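Local coordinates for GGDEF family protein (Vibrio cholerae, PDB 5GZS) that binds arginine through its periplasmic portion, built of solute-binding-protein-like domains, and probably acts as a diguanylate cyclase that makes the signalling molecule cyclic di-GMP, at residues 303-308 and 413-418. Residues are numbered along the deposited sequence; the frame is centred on the assembly and turned at random.
Sequences YFSESY and IAIGFA
Tyr303 and Phe417 form an antiparallel hydrogen-bonded pair. Tyr303 N donates to Phe417 O at 2.9 Å, and Phe417 N returns a bond to Tyr303 O. The Phe417 ring turns its edge to the backbone of 303-305, with Tyr303 O and Ser305 N near its plane. Helix 421-435 also packs on this ring. Phe304 and Gly416 form the next pair, a non-hydrogen-bonded one. The Phe304 side chain points to the face opposite Tyr303 and Phe417. Glycine offers no bump there, and Phe304 CD1 comes to 4.2 Å from Gly416 CA. Strand 303-304 is outermost in a mixed five-stranded sheet, consistent with a lobe of a family 3 solute-binding fold, and strand 414-417 joins it to strand 288-292. Beyond Phe304 the chain bows outward. The methyl of Ala414 fills the bend, with CB 3.2 Å from Ser305 O. Ser305 OG takes the place of a backbone acceptor: it accepts from Ile415 N at 3.1 Å and donates to Glu306 O. The chain then returns, and Tyr308 N binds Ile413 O at 2.8 Å. The Tyr308 ring turns an edge to Ala414 C and Ile415 N. Ile413 CG2 lies obliquely to it, 3.4 Å from Tyr308 CZ, while Ile415 CG1 meets Tyr308 CE2. Tyr308 OH is hydrogen-bonded to Ser249 OG.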
loop_
_atom_site.group_PDB
_atom_site.type_symbol
_atom_site.label_atom_id
_atom_site.label_comp_id
_atom_site.label_asym_id
_atom_site.label_seq_id
_atom_site.Cartn_x
_atom_site.Cartn_y
_atom_site.Cartn_z
ATOM N N TYR A 303 -5.255 -10.449 -25.671
ATOM C CA TYR A 303 -5.376 -11.203 -24.433
ATOM C C TYR A 303 -4.231 -10.786 -23.536
ATOM O O TYR A 303 -3.140 -10.505 -24.040
ATOM C CB TYR A 303 -5.321 -12.701 -24.707
ATOM C CG TYR A 303 -6.513 -13.282 -25.439
ATOM C CD1 TYR A 303 -7.813 -12.958 -25.073
ATOM C CD2 TYR A 303 -6.336 -14.171 -26.481
ATOM C CE1 TYR A 303 -8.898 -13.516 -25.733
ATOM C CE2 TYR A 303 -7.404 -14.727 -27.140
ATOM C CZ TYR A 303 -8.688 -14.407 -26.764
ATOM O OH TYR A 303 -9.768 -14.959 -27.435
ATOM N N PHE A 304 -4.447 -10.767 -22.221
ATOM C CA PHE A 304 -3.456 -10.200 -21.302
ATOM C C PHE A 304 -3.063 -11.120 -20.160
ATOM O O PHE A 304 -3.922 -11.677 -19.499
ATOM C CB PHE A 304 -3.979 -8.889 -20.702
ATOM C CG PHE A 304 -4.208 -7.802 -21.712
ATOM C CD1 PHE A 304 -3.170 -6.981 -22.104
ATOM C CD2 PHE A 304 -5.470 -7.584 -22.249
ATOM C CE1 PHE A 304 -3.375 -5.977 -23.030
ATOM C CE2 PHE A 304 -5.685 -6.572 -23.186
ATOM C CZ PHE A 304 -4.632 -5.771 -23.575
ATOM N N SER A 305 -1.767 -11.275 -19.918
ATOM C CA SER A 305 -1.306 -11.960 -18.712
ATOM C C SER A 305 -1.679 -11.085 -17.548
ATOM O O SER A 305 -2.003 -9.922 -17.764
ATOM C CB SER A 305 0.205 -12.161 -18.705
ATOM O OG SER A 305 0.836 -10.939 -18.326
ATOM N N GLU A 306 -1.598 -11.625 -16.328
ATOM C CA GLU A 306 -1.697 -10.827 -15.108
ATOM C C GLU A 306 -0.596 -9.797 -15.140
ATOM O O GLU A 306 0.375 -9.990 -15.864
ATOM C CB GLU A 306 -1.569 -11.698 -13.849
ATOM C CG GLU A 306 -2.799 -12.564 -13.535
ATOM C CD GLU A 306 -2.582 -13.450 -12.320
ATOM O OE1 GLU A 306 -1.545 -13.252 -11.638
ATOM O OE2 GLU A 306 -3.429 -14.340 -12.050
ATOM N N SER A 307 -0.738 -8.713 -14.371
ATOM C CA SER A 307 0.280 -7.651 -14.333
ATOM C C SER A 307 1.595 -8.166 -13.761
ATOM O O SER A 307 1.597 -9.135 -13.030
ATOM C CB SER A 307 -0.202 -6.463 -13.508
ATOM O OG SER A 307 -1.567 -6.202 -13.768
ATOM N N TYR A 308 2.711 -7.523 -14.098
ATOM C CA TYR A 308 4.001 -7.905 -13.521
ATOM C C TYR A 308 4.785 -6.684 -13.067
ATOM O O TYR A 308 5.894 -6.799 -12.546
ATOM C CB TYR A 308 4.831 -8.725 -14.516
ATOM C CG TYR A 308 5.228 -8.019 -15.799
ATOM C CD1 TYR A 308 6.410 -7.285 -15.876
ATOM C CD2 TYR A 308 4.436 -8.102 -16.937
ATOM C CE1 TYR A 308 6.781 -6.642 -17.045
ATOM C CE2 TYR A 308 4.804 -7.466 -18.117
ATOM C CZ TYR A 308 5.975 -6.737 -18.160
ATOM O OH TYR A 308 6.341 -6.104 -19.327
ATOM N N ILE A 413 1.189 -3.047 -15.866
ATOM C CA ILE A 413 1.870 -3.488 -17.060
ATOM C C ILE A 413 1.705 -5.011 -17.146
ATOM O O ILE A 413 1.896 -5.721 -16.150
ATOM C CB ILE A 413 3.344 -3.052 -17.030
ATOM C CG1 ILE A 413 3.456 -1.589 -17.447
ATOM C CG2 ILE A 413 4.204 -3.892 -17.939
ATOM C CD1 ILE A 413 4.891 -1.109 -17.528
ATOM N N ALA A 414 1.302 -5.496 -18.327
ATOM C CA ALA A 414 1.139 -6.928 -18.605
ATOM C C ALA A 414 1.797 -7.308 -19.908
ATOM O O ALA A 414 2.294 -6.442 -20.640
ATOM C CB ALA A 414 -0.323 -7.306 -18.660
ATOM N N ILE A 415 1.787 -8.610 -20.191
ATOM C CA ILE A 415 2.108 -9.126 -21.519
ATOM C C ILE A 415 0.821 -9.253 -22.307
ATOM O O ILE A 415 -0.186 -9.761 -21.789
ATOM C CB ILE A 415 2.775 -10.513 -21.479
ATOM C CG1 ILE A 415 3.960 -10.545 -20.517
ATOM C CG2 ILE A 415 3.202 -10.932 -22.863
ATOM C CD1 ILE A 415 4.575 -11.918 -20.426
ATOM N N GLY A 416 0.854 -8.806 -23.560
ATOM C CA GLY A 416 -0.295 -8.897 -24.454
ATOM C C GLY A 416 -0.080 -10.040 -25.411
ATOM O O GLY A 416 1.059 -10.299 -25.812
ATOM N N PHE A 417 -1.154 -10.738 -25.777
ATOM C CA PHE A 417 -1.027 -11.882 -26.702
ATOM C C PHE A 417 -2.027 -11.692 -27.783
ATOM O O PHE A 417 -3.101 -11.138 -27.531
ATOM C CB PHE A 417 -1.271 -13.233 -26.021
ATOM C CG PHE A 417 -0.343 -13.524 -24.867
ATOM C CD1 PHE A 417 -0.578 -12.976 -23.617
ATOM C CD2 PHE A 417 0.752 -14.362 -25.039
ATOM C CE1 PHE A 417 0.263 -13.250 -22.554
ATOM C CE2 PHE A 417 1.602 -14.650 -23.975
ATOM C CZ PHE A 417 1.355 -14.092 -22.730
ATOM N N ALA A 418 -1.674 -12.122 -28.989
ATOM C CA ALA A 418 -2.520 -11.936 -30.145
ATOM C C ALA A 418 -3.844 -12.616 -29.900
ATOM O O ALA A 418 -3.900 -13.690 -29.288
ATOM C CB ALA A 418 -1.861 -12.496 -31.377
#